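Local structure of AB hydrolase-1 domain-containing protein (Streptococcus mutans, 4L9A) at residues G92-D95 with W96-I100; A123-Q126 with I127-Q130; Q160-L163 with R164-K167. The protein probably acts as a carboxylesterase of the alpha/beta hydrolase superfamily, hydrolysing ester bonds. All coordinates share one frame; numbering follows the deposited sequence.

Interaction 1: residues G92-D95 with W96-I100; sequences GLRD and WVNAI
L93 lays its branch against one methyl of V97 one turn further on, with L93 CG 4.1 Å from V97 CG2, and its CD1 also comes to the edge of the W96 indole, near the ring plane, where it lies 4.4 Å from W96 CD1. With CG anti to the backbone N (chi1 -178°), the leucine swings its end back toward the next turn although its CB sets out the other way. I100 CD1, from the same stretch of helix, sits over the rim of one face of the indole, 3.4 Å above its plane. On the outer side of the helix R94 and N98 meet with guanidinium and amide planes 89° apart. N98 ND2 stands over a face of the guanidinium, 3.4 Å from R94 NH1; both are donors, so this is packing.

G92 is the N-cap of helix 93-106. It has no side chain to cap with, so only the other half of a capping box is present: its N-H is taken by the carboxylate of D95 (G92 N to D95 OD2, 2.7 Å). R94, bent at chi3 (77°), brings NH2 within 3.0 Å of D95 OD1 in a salt bridge.

Leucine, valine and tryptophan suit the inner face, where Q126, Q130, I75 and P78 receive them, while charged and amide groups suit the outer one. With its two oxygens held by a backbone N-H and an arginine in the first turn, where N-H groups point toward the helix N terminus, the D95 carboxylate would be expected to stay ionised.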
ATOM      1  N   GLY A  92       5.257  -5.010 -16.230  1.00 28.09           N
ATOM      2  CA  GLY A  92       6.419  -4.767 -15.388  1.00 34.79           C
ATOM      3  C   GLY A  92       6.124  -3.656 -14.408  1.00 32.62           C
ATOM      4  O   GLY A  92       5.152  -2.919 -14.591  1.00 26.92           O
ATOM      5  N   LEU A  93       6.943  -3.528 -13.363  1.00 31.07           N
ATOM      6  CA  LEU A  93       6.731  -2.475 -12.372  1.00 30.53           C
ATOM      7  C   LEU A  93       6.671  -1.115 -13.075  1.00 29.43           C
ATOM      8  O   LEU A  93       5.903  -0.233 -12.696  1.00 23.67           O
ATOM      9  CB  LEU A  93       7.847  -2.469 -11.318  1.00 35.46           C
ATOM     10  CG  LEU A  93       7.696  -1.435 -10.194  1.00 31.32           C
ATOM     11  CD1 LEU A  93       6.347  -1.594  -9.474  1.00 27.09           C
ATOM     12  CD2 LEU A  93       8.886  -1.497  -9.191  1.00 32.27           C
ATOM     13  N   ARG A  94       7.490  -0.962 -14.102  1.00 26.35           N
ATOM     14  CA  ARG A  94       7.517   0.276 -14.866  1.00 36.11           C
ATOM     15  C   ARG A  94       6.145   0.555 -15.473  1.00 32.47           C
ATOM     16  O   ARG A  94       5.700   1.714 -15.541  1.00 25.64           O
ATOM     17  CB  ARG A  94       8.559   0.195 -15.984  1.00 45.53           C
ATOM     18  CG  ARG A  94       8.571   1.419 -16.906  1.00 59.22           C
ATOM     19  CD  ARG A  94       9.239   1.121 -18.253  1.00 72.35           C
ATOM     20  NE  ARG A  94       8.372   0.357 -19.152  1.00 76.45           N
ATOM     21  CZ  ARG A  94       7.759   0.869 -20.214  1.00 83.74           C
ATOM     22  NH1 ARG A  94       7.919   2.151 -20.524  1.00 86.97           N
ATOM     23  NH2 ARG A  94       6.992   0.100 -20.975  1.00 83.94           N
ATOM     24  N   ASP A  95       5.485  -0.508 -15.927  1.00 27.17           N
ATOM     25  CA  ASP A  95       4.166  -0.365 -16.546  1.00 34.90           C
ATOM     26  C   ASP A  95       3.151   0.092 -15.504  1.00 31.02           C
ATOM     27  O   ASP A  95       2.369   1.020 -15.737  1.00 28.12           O
ATOM     28  CB  ASP A  95       3.730  -1.677 -17.224  1.00 24.23           C
ATOM     29  CG  ASP A  95       4.674  -2.097 -18.352  1.00 35.36           C
ATOM     30  OD1 ASP A  95       4.931  -1.275 -19.259  1.00 36.76           O
ATOM     31  OD2 ASP A  95       5.172  -3.243 -18.330  1.00 35.65           O
ATOM     32  N   TRP A  96       3.187  -0.548 -14.339  1.00 25.03           N
ATOM     33  CA  TRP A  96       2.258  -0.210 -13.270  1.00 22.94           C
ATOM     34  C   TRP A  96       2.538   1.211 -12.766  1.00 27.84           C
ATOM     35  O   TRP A  96       1.610   1.989 -12.554  1.00 25.80           O
ATOM     36  CB  TRP A  96       2.337  -1.259 -12.167  1.00 19.52           C
ATOM     37  CG  TRP A  96       1.538  -0.996 -10.928  1.00 22.16           C
ATOM     38  CD1 TRP A  96       1.981  -1.111  -9.642  1.00 21.16           C
ATOM     39  CD2 TRP A  96       0.156  -0.603 -10.845  1.00 23.88           C
ATOM     40  NE1 TRP A  96       0.964  -0.820  -8.766  1.00 22.57           N
ATOM     41  CE2 TRP A  96      -0.157  -0.500  -9.473  1.00 21.88           C
ATOM     42  CE3 TRP A  96      -0.834  -0.329 -11.794  1.00 25.87           C
ATOM     43  CZ2 TRP A  96      -1.428  -0.127  -9.030  1.00 19.84           C
ATOM     44  CZ3 TRP A  96      -2.090   0.052 -11.349  1.00 20.83           C
ATOM     45  CH2 TRP A  96      -2.380   0.138  -9.977  1.00 24.99           C
ATOM     46  N   VAL A  97       3.817   1.561 -12.610  1.00 24.83           N
ATOM     47  CA  VAL A  97       4.184   2.929 -12.247  1.00 23.23           C
ATOM     48  C   VAL A  97       3.704   3.975 -13.280  1.00 32.18           C
ATOM     49  O   VAL A  97       3.206   5.037 -12.901  1.00 30.38           O
ATOM     50  CB  VAL A  97       5.708   3.071 -12.007  1.00 23.67           C
ATOM     51  CG1 VAL A  97       6.109   4.544 -11.883  1.00 27.15           C
ATOM     52  CG2 VAL A  97       6.111   2.321 -10.743  1.00 22.09           C
ATOM     53  N   ASN A  98       3.866   3.682 -14.573  1.00 25.12           N
ATOM     54  CA  ASN A  98       3.352   4.572 -15.616  1.00 31.75           C
ATOM     55  C   ASN A  98       1.833   4.725 -15.542  1.00 29.65           C
ATOM     56  O   ASN A  98       1.307   5.812 -15.746  1.00 33.31           O
ATOM     57  CB  ASN A  98       3.807   4.137 -17.027  1.00 27.21           C
ATOM     58  CG  ASN A  98       5.288   4.410 -17.264  1.00 41.41           C
ATOM     59  OD1 ASN A  98       5.895   5.196 -16.541  1.00 38.22           O
ATOM     60  ND2 ASN A  98       5.874   3.763 -18.273  1.00 35.48           N
ATOM     61  N   ALA A  99       1.130   3.644 -15.222  1.00 25.44           N
ATOM     62  CA  ALA A  99      -0.325   3.721 -15.091  1.00 27.86           C
ATOM     63  C   ALA A  99      -0.698   4.621 -13.912  1.00 29.56           C
ATOM     64  O   ALA A  99      -1.589   5.456 -14.016  1.00 30.07           O
ATOM     65  CB  ALA A  99      -0.922   2.340 -14.914  1.00 25.16           C
ATOM     66  N   ILE A 100      -0.002   4.462 -12.789  1.00 26.20           N
ATOM     67  CA  ILE A 100      -0.271   5.303 -11.627  1.00 24.48           C
ATOM     68  C   ILE A 100      -0.008   6.777 -11.923  1.00 25.07           C
ATOM     69  O   ILE A 100      -0.806   7.636 -11.551  1.00 27.25           O
ATOM     70  CB  ILE A 100       0.521   4.844 -10.381  1.00 28.21           C
ATOM     71  CG1 ILE A 100       0.056   3.448  -9.969  1.00 23.19           C
ATOM     72  CG2 ILE A 100       0.349   5.835  -9.231  1.00 26.68           C
ATOM     73  CD1 ILE A 100       0.911   2.783  -8.879  1.00 20.63           C
TER

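Interaction 2: residues A123-Q126 with I127-Q130; sequences AALQ and IMNQ
I127 folds over the carbonyl of A123: its CG1 lies 3.1 Å from A123 O, and its CD1 reaches A123 CB at 4.2 Å. Selenomethionine M128 does likewise one residue on. Its chain is bent at chi3 (-77°), which curls CE back over the preceding turn, 3.5 Å from A124 O and 4.1 Å from L125 CD2. Toward helix 93-106 and the surface, Q130 lays its amide beside Q126, NE2 3.6 Å from Q126 CB, with the two amide planes 64° apart.

Beneath these side chains run the helical hydrogen bonds. I127 N to A123 O is nearly straight, but Q130 N to Q126 O is weak (121°), as the helix ends and S131 OG bonds to I127 O.

The outer shell explains the residue types. Helix 120-130 is the crossover between parallel strands 111-117 and 134-141, and the small A124 lets it lie close to L114, V116 and F138. I127 packs on I100 and F104 of helix 93-106 and on Y112, and M128 reaches C135 and F138. In alpha/beta hydrolases the helix in this place usually follows the nucleophile elbow, consistent with its place just after strand 111-117.

A124, I127 and M128 thus face the sheet or helix 93-106, L125 meets the loop at E251 and Y252, and the Q126 amide, with both polar atoms bonded, NE2 weakly to T227 OG1, pays for its partial burial.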
ATOM      1  N   ALA A 123       6.296   0.297  -5.981  1.00 23.85           N
ATOM      2  CA  ALA A 123       5.766   1.346  -6.852  1.00 22.86           C
ATOM      3  C   ALA A 123       6.039   2.724  -6.249  1.00 24.08           C
ATOM      4  O   ALA A 123       6.432   3.643  -6.948  1.00 27.58           O
ATOM      5  CB  ALA A 123       4.258   1.147  -7.088  1.00 20.06           C
ATOM      6  N   ALA A 124       5.833   2.852  -4.940  1.00 25.70           N
ATOM      7  CA  ALA A 124       5.963   4.146  -4.273  1.00 27.77           C
ATOM      8  C   ALA A 124       7.340   4.764  -4.489  1.00 29.99           C
ATOM      9  O   ALA A 124       7.469   5.961  -4.733  1.00 30.33           O
ATOM     10  CB  ALA A 124       5.655   4.006  -2.769  1.00 20.10           C
ATOM     11  N   LEU A 125       8.383   3.947  -4.395  1.00 28.29           N
ATOM     12  CA  LEU A 125       9.731   4.464  -4.574  1.00 31.55           C
ATOM     13  C   LEU A 125       9.916   5.044  -5.981  1.00 33.47           C
ATOM     14  O   LEU A 125      10.515   6.103  -6.148  1.00 30.90           O
ATOM     15  CB  LEU A 125      10.757   3.373  -4.275  1.00 28.65           C
ATOM     16  CG  LEU A 125      10.820   3.005  -2.789  1.00 28.84           C
ATOM     17  CD1 LEU A 125      11.496   1.651  -2.600  1.00 30.20           C
ATOM     18  CD2 LEU A 125      11.563   4.111  -2.022  1.00 28.24           C
ATOM     19  N   GLN A 126       9.391   4.362  -6.992  1.00 30.80           N
ATOM     20  CA  GLN A 126       9.541   4.837  -8.372  1.00 32.99           C
ATOM     21  C   GLN A 126       8.704   6.085  -8.617  1.00 29.01           C
ATOM     22  O   GLN A 126       9.154   7.018  -9.264  1.00 30.95           O
ATOM     23  CB  GLN A 126       9.153   3.741  -9.367  1.00 31.40           C
ATOM     24  CG  GLN A 126       9.829   2.412  -9.095  1.00 40.39           C
ATOM     25  CD  GLN A 126      11.334   2.489  -9.255  1.00 52.34           C
ATOM     26  OE1 GLN A 126      11.849   3.395  -9.907  1.00 56.67           O
ATOM     27  NE2 GLN A 126      12.047   1.532  -8.664  1.00 49.89           N
ATOM     28  N   ILE A 127       7.482   6.089  -8.093  1.00 31.46           N
ATOM     29  CA  ILE A 127       6.590   7.239  -8.208  1.00 31.27           C
ATOM     30  C   ILE A 127       7.237   8.526  -7.681  1.00 32.46           C
ATOM     31  O   ILE A 127       7.246   9.558  -8.350  1.00 30.51           O
ATOM     32  CB  ILE A 127       5.264   6.968  -7.457  1.00 32.29           C
ATOM     33  CG1 ILE A 127       4.526   5.791  -8.101  1.00 27.47           C
ATOM     34  CG2 ILE A 127       4.390   8.218  -7.430  1.00 24.01           C
ATOM     35  CD1 ILE A 127       3.419   5.214  -7.247  1.00 30.08           C
HETATM   36  N   MSE A 128       7.787   8.467  -6.477  1.00 33.58           N
HETATM   37  CA  MSE A 128       8.384   9.656  -5.879  1.00 34.27           C
HETATM   38  C   MSE A 128       9.616  10.103  -6.660  1.00 38.77           C
HETATM   39  O   MSE A 128       9.925  11.287  -6.723  1.00 39.23           O
HETATM   40  CB  MSE A 128       8.731   9.405  -4.408  1.00 34.84           C
HETATM   41  CG  MSE A 128       7.515   9.069  -3.550  1.00 37.01           C
HETATM   42 SE   MSE A 128       7.967   8.862  -1.631  1.00 45.98          SE
HETATM   43  CE  MSE A 128       8.764   7.067  -1.689  1.00 36.05           C
ATOM     44  N   ASN A 129      10.310   9.149  -7.268  1.00 36.00           N
ATOM     45  CA  ASN A 129      11.496   9.455  -8.062  1.00 41.86           C
ATOM     46  C   ASN A 129      11.155   9.998  -9.459  1.00 43.20           C
ATOM     47  O   ASN A 129      11.965  10.693 -10.072  1.00 46.32           O
ATOM     48  CB  ASN A 129      12.392   8.207  -8.137  1.00 44.60           C
ATOM     49  CG  ASN A 129      13.655   8.423  -8.946  1.00 52.65           C
ATOM     50  OD1 ASN A 129      14.550   9.171  -8.546  1.00 54.35           O
ATOM     51  ND2 ASN A 129      13.749   7.738 -10.080  1.00 57.70           N
ATOM     52  N   GLN A 130       9.950   9.714  -9.957  1.00 44.04           N
ATOM     53  CA  GLN A 130       9.618  10.061 -11.346  1.00 41.52           C
ATOM     54  C   GLN A 130       8.534  11.126 -11.535  1.00 48.11           C
ATOM     55  O   GLN A 130       8.457  11.742 -12.600  1.00 48.54           O
ATOM     56  CB  GLN A 130       9.193   8.817 -12.127  1.00 45.11           C
ATOM     57  CG  GLN A 130      10.197   7.688 -12.159  1.00 51.10           C
ATOM     58  CD  GLN A 130       9.665   6.494 -12.920  1.00 55.60           C
ATOM     59  OE1 GLN A 130       8.920   6.648 -13.897  1.00 53.11           O
ATOM     60  NE2 GLN A 130      10.028   5.294 -12.472  1.00 55.68           N
TER

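Interaction 3: residues Q160-L163 with R164-K167; sequences QLAL and RRQK
R164 runs alongside the carbonyl of Q160 and on past L161, its chain extended from CG to NE, so that its guanidinium is carried well away. R164 CG lies 3.0 Å from Q160 O, and the flat group at the end stands obliquely to L161 CD2, which is 4.1 Å from R164 NH1. CG sits beside the backbone N (chi1 -62°), which is what sends the arginine back along the helix toward its N-terminal end. The far end of the group is committed elsewhere: NH2 makes a salt bridge to E240 OE1.

R165 is turned differently. Its aliphatic part crosses the carbonyl of A162, CD at 3.4 Å from A162 O, and that oxygen lies near the plane of the guanidinium at its edge, the closer contact being with CD. The first torsion, 101°, is away from a staggered value. Q166 has a similar torsion and rests its CG 3.1 Å from L163 O.

R165 N to L161 O measures 3.0 Å and is nearly straight, while the bonds of Q166 and K167 are more bent toward the C-terminal end. L161 suits the one buried position; the arginines, Q166 and K167 suit the more open ones, and L163 is an apolar residue at the surface.

Helix 159-167 lies at the surface, in the region between strands 134-141 and 235-239 where many alpha/beta hydrolases carry a cap. R164 and Q160 lean on F242, and the bond to E240 ties the helix to the chain just beyond strand 235-239; helix 171-185 follows shortly after.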
ATOM      1  N   GLN A 160      10.017 -15.516  13.546  1.00 36.69           N
ATOM      2  CA  GLN A 160       8.637 -15.217  13.923  1.00 42.77           C
ATOM      3  C   GLN A 160       7.665 -15.226  12.733  1.00 47.95           C
ATOM      4  O   GLN A 160       6.524 -15.656  12.866  1.00 34.29           O
ATOM      5  CB  GLN A 160       8.509 -13.945  14.789  1.00 52.39           C
ATOM      6  CG  GLN A 160       9.341 -12.726  14.379  1.00 51.55           C
ATOM      7  CD  GLN A 160      10.843 -12.924  14.559  1.00 39.78           C
ATOM      8  OE1 GLN A 160      11.508 -13.424  13.662  1.00 48.12           O
ATOM      9  NE2 GLN A 160      11.379 -12.525  15.707  1.00 43.01           N
ATOM     10  N   LEU A 161       8.123 -14.789  11.566  1.00 39.88           N
ATOM     11  CA  LEU A 161       7.281 -14.848  10.378  1.00 42.82           C
ATOM     12  C   LEU A 161       7.133 -16.286   9.896  1.00 40.69           C
ATOM     13  O   LEU A 161       6.058 -16.694   9.441  1.00 36.52           O
ATOM     14  CB  LEU A 161       7.840 -13.957   9.271  1.00 37.20           C
ATOM     15  CG  LEU A 161       7.862 -12.469   9.595  1.00 40.17           C
ATOM     16  CD1 LEU A 161       8.548 -11.698   8.478  1.00 46.77           C
ATOM     17  CD2 LEU A 161       6.434 -11.944   9.828  1.00 36.15           C
ATOM     18  N   ALA A 162       8.211 -17.056  10.011  1.00 39.07           N
ATOM     19  CA  ALA A 162       8.196 -18.455   9.601  1.00 47.22           C
ATOM     20  C   ALA A 162       7.189 -19.234  10.432  1.00 47.40           C
ATOM     21  O   ALA A 162       6.465 -20.079   9.910  1.00 48.14           O
ATOM     22  CB  ALA A 162       9.586 -19.074   9.728  1.00 49.12           C
ATOM     23  N   LEU A 163       7.144 -18.943  11.729  1.00 46.19           N
ATOM     24  CA  LEU A 163       6.215 -19.619  12.626  1.00 40.48           C
ATOM     25  C   LEU A 163       4.769 -19.196  12.346  1.00 46.62           C
ATOM     26  O   LEU A 163       3.850 -20.023  12.356  1.00 41.23           O
ATOM     27  CB  LEU A 163       6.593 -19.364  14.090  1.00 41.53           C
ATOM     28  CG  LEU A 163       7.858 -20.078  14.568  1.00 43.75           C
ATOM     29  CD1 LEU A 163       8.303 -19.557  15.932  1.00 44.22           C
ATOM     30  CD2 LEU A 163       7.618 -21.577  14.601  1.00 46.85           C
ATOM     31  N   ARG A 164       4.564 -17.910  12.077  1.00 41.31           N
ATOM     32  CA  ARG A 164       3.217 -17.432  11.807  1.00 36.08           C
ATOM     33  C   ARG A 164       2.639 -18.113  10.561  1.00 44.38           C
ATOM     34  O   ARG A 164       1.515 -18.609  10.585  1.00 43.76           O
ATOM     35  CB  ARG A 164       3.183 -15.904  11.666  1.00 37.12           C
ATOM     36  CG  ARG A 164       3.617 -15.140  12.924  1.00 41.93           C
ATOM     37  CD  ARG A 164       3.532 -13.633  12.681  1.00 41.98           C
ATOM     38  NE  ARG A 164       4.025 -12.843  13.807  1.00 39.38           N
ATOM     39  CZ  ARG A 164       4.096 -11.515  13.808  1.00 39.70           C
ATOM     40  NH1 ARG A 164       3.700 -10.822  12.739  1.00 32.84           N
ATOM     41  NH2 ARG A 164       4.563 -10.878  14.876  1.00 33.65           N
ATOM     42  N   ARG A 165       3.422 -18.151   9.487  1.00 41.60           N
ATOM     43  CA  ARG A 165       2.991 -18.757   8.234  1.00 51.38           C
ATOM     44  C   ARG A 165       2.740 -20.243   8.411  1.00 56.20           C
ATOM     45  O   ARG A 165       1.846 -20.822   7.789  1.00 52.73           O
ATOM     46  CB  ARG A 165       4.046 -18.552   7.145  1.00 62.95           C
ATOM     47  CG  ARG A 165       4.918 -19.774   6.886  1.00 81.20           C
ATOM     48  CD  ARG A 165       6.342 -19.353   6.569  1.00 95.23           C
ATOM     49  NE  ARG A 165       7.246 -20.464   6.273  1.00104.10           N
ATOM     50  CZ  ARG A 165       7.622 -20.814   5.046  1.00108.33           C
ATOM     51  NH1 ARG A 165       7.169 -20.141   3.994  1.00107.44           N
ATOM     52  NH2 ARG A 165       8.454 -21.833   4.868  1.00109.29           N
ATOM     53  N   GLN A 166       3.538 -20.866   9.265  1.00 48.65           N
ATOM     54  CA  GLN A 166       3.454 -22.305   9.428  1.00 56.73           C
ATOM     55  C   GLN A 166       2.189 -22.673  10.194  1.00 58.34           C
ATOM     56  O   GLN A 166       1.632 -23.762  10.012  1.00 56.58           O
ATOM     57  CB  GLN A 166       4.698 -22.835  10.136  1.00 64.75           C
ATOM     58  CG  GLN A 166       4.538 -22.985  11.631  1.00 73.23           C
ATOM     59  CD  GLN A 166       4.895 -24.376  12.092  1.00 82.20           C
ATOM     60  OE1 GLN A 166       6.074 -24.704  12.229  1.00 92.82           O
ATOM     61  NE2 GLN A 166       3.881 -25.213  12.318  1.00 78.77           N
ATOM     62  N   LYS A 167       1.731 -21.756  11.041  1.00 54.61           N
ATOM     63  CA  LYS A 167       0.496 -21.959  11.791  1.00 58.58           C
ATOM     64  C   LYS A 167      -0.715 -21.954  10.858  1.00 52.30           C
ATOM     65  O   LYS A 167      -1.708 -22.641  11.102  1.00 52.62           O
ATOM     66  CB  LYS A 167       0.329 -20.876  12.855  1.00 60.45           C
ATOM     67  CG  LYS A 167      -0.877 -21.081  13.752  1.00 73.51           C
ATOM     68  CD  LYS A 167      -0.966 -20.014  14.827  1.00 81.10           C
ATOM     69  CE  LYS A 167      -1.981 -20.406  15.888  1.00 87.22           C
ATOM     70  NZ  LYS A 167      -3.310 -20.717  15.290  1.00 89.23           N
TER

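In the fold
From the N terminus the three contacts come in series, none nesting in or crossing another, and each closes no more than turns of a single helix. Interaction 1 starts helix 93-106, interaction 2 forms most of helix 120-130, and strand 111-117 comes between them along the chain. The two helices pack side by side: V97 CG2 lies 3.6 Å from Q126 CB, and I100 CG2 3.7 Å from I127 CD1, so these two contacts share one interface, with both helices also packed on strands of the central sheet. Interaction 3 belongs to helix 159-167, beyond strand 134-141, and stands apart, its nearest atoms about 20 Å from interaction 1 and about 18 Å from interaction 2.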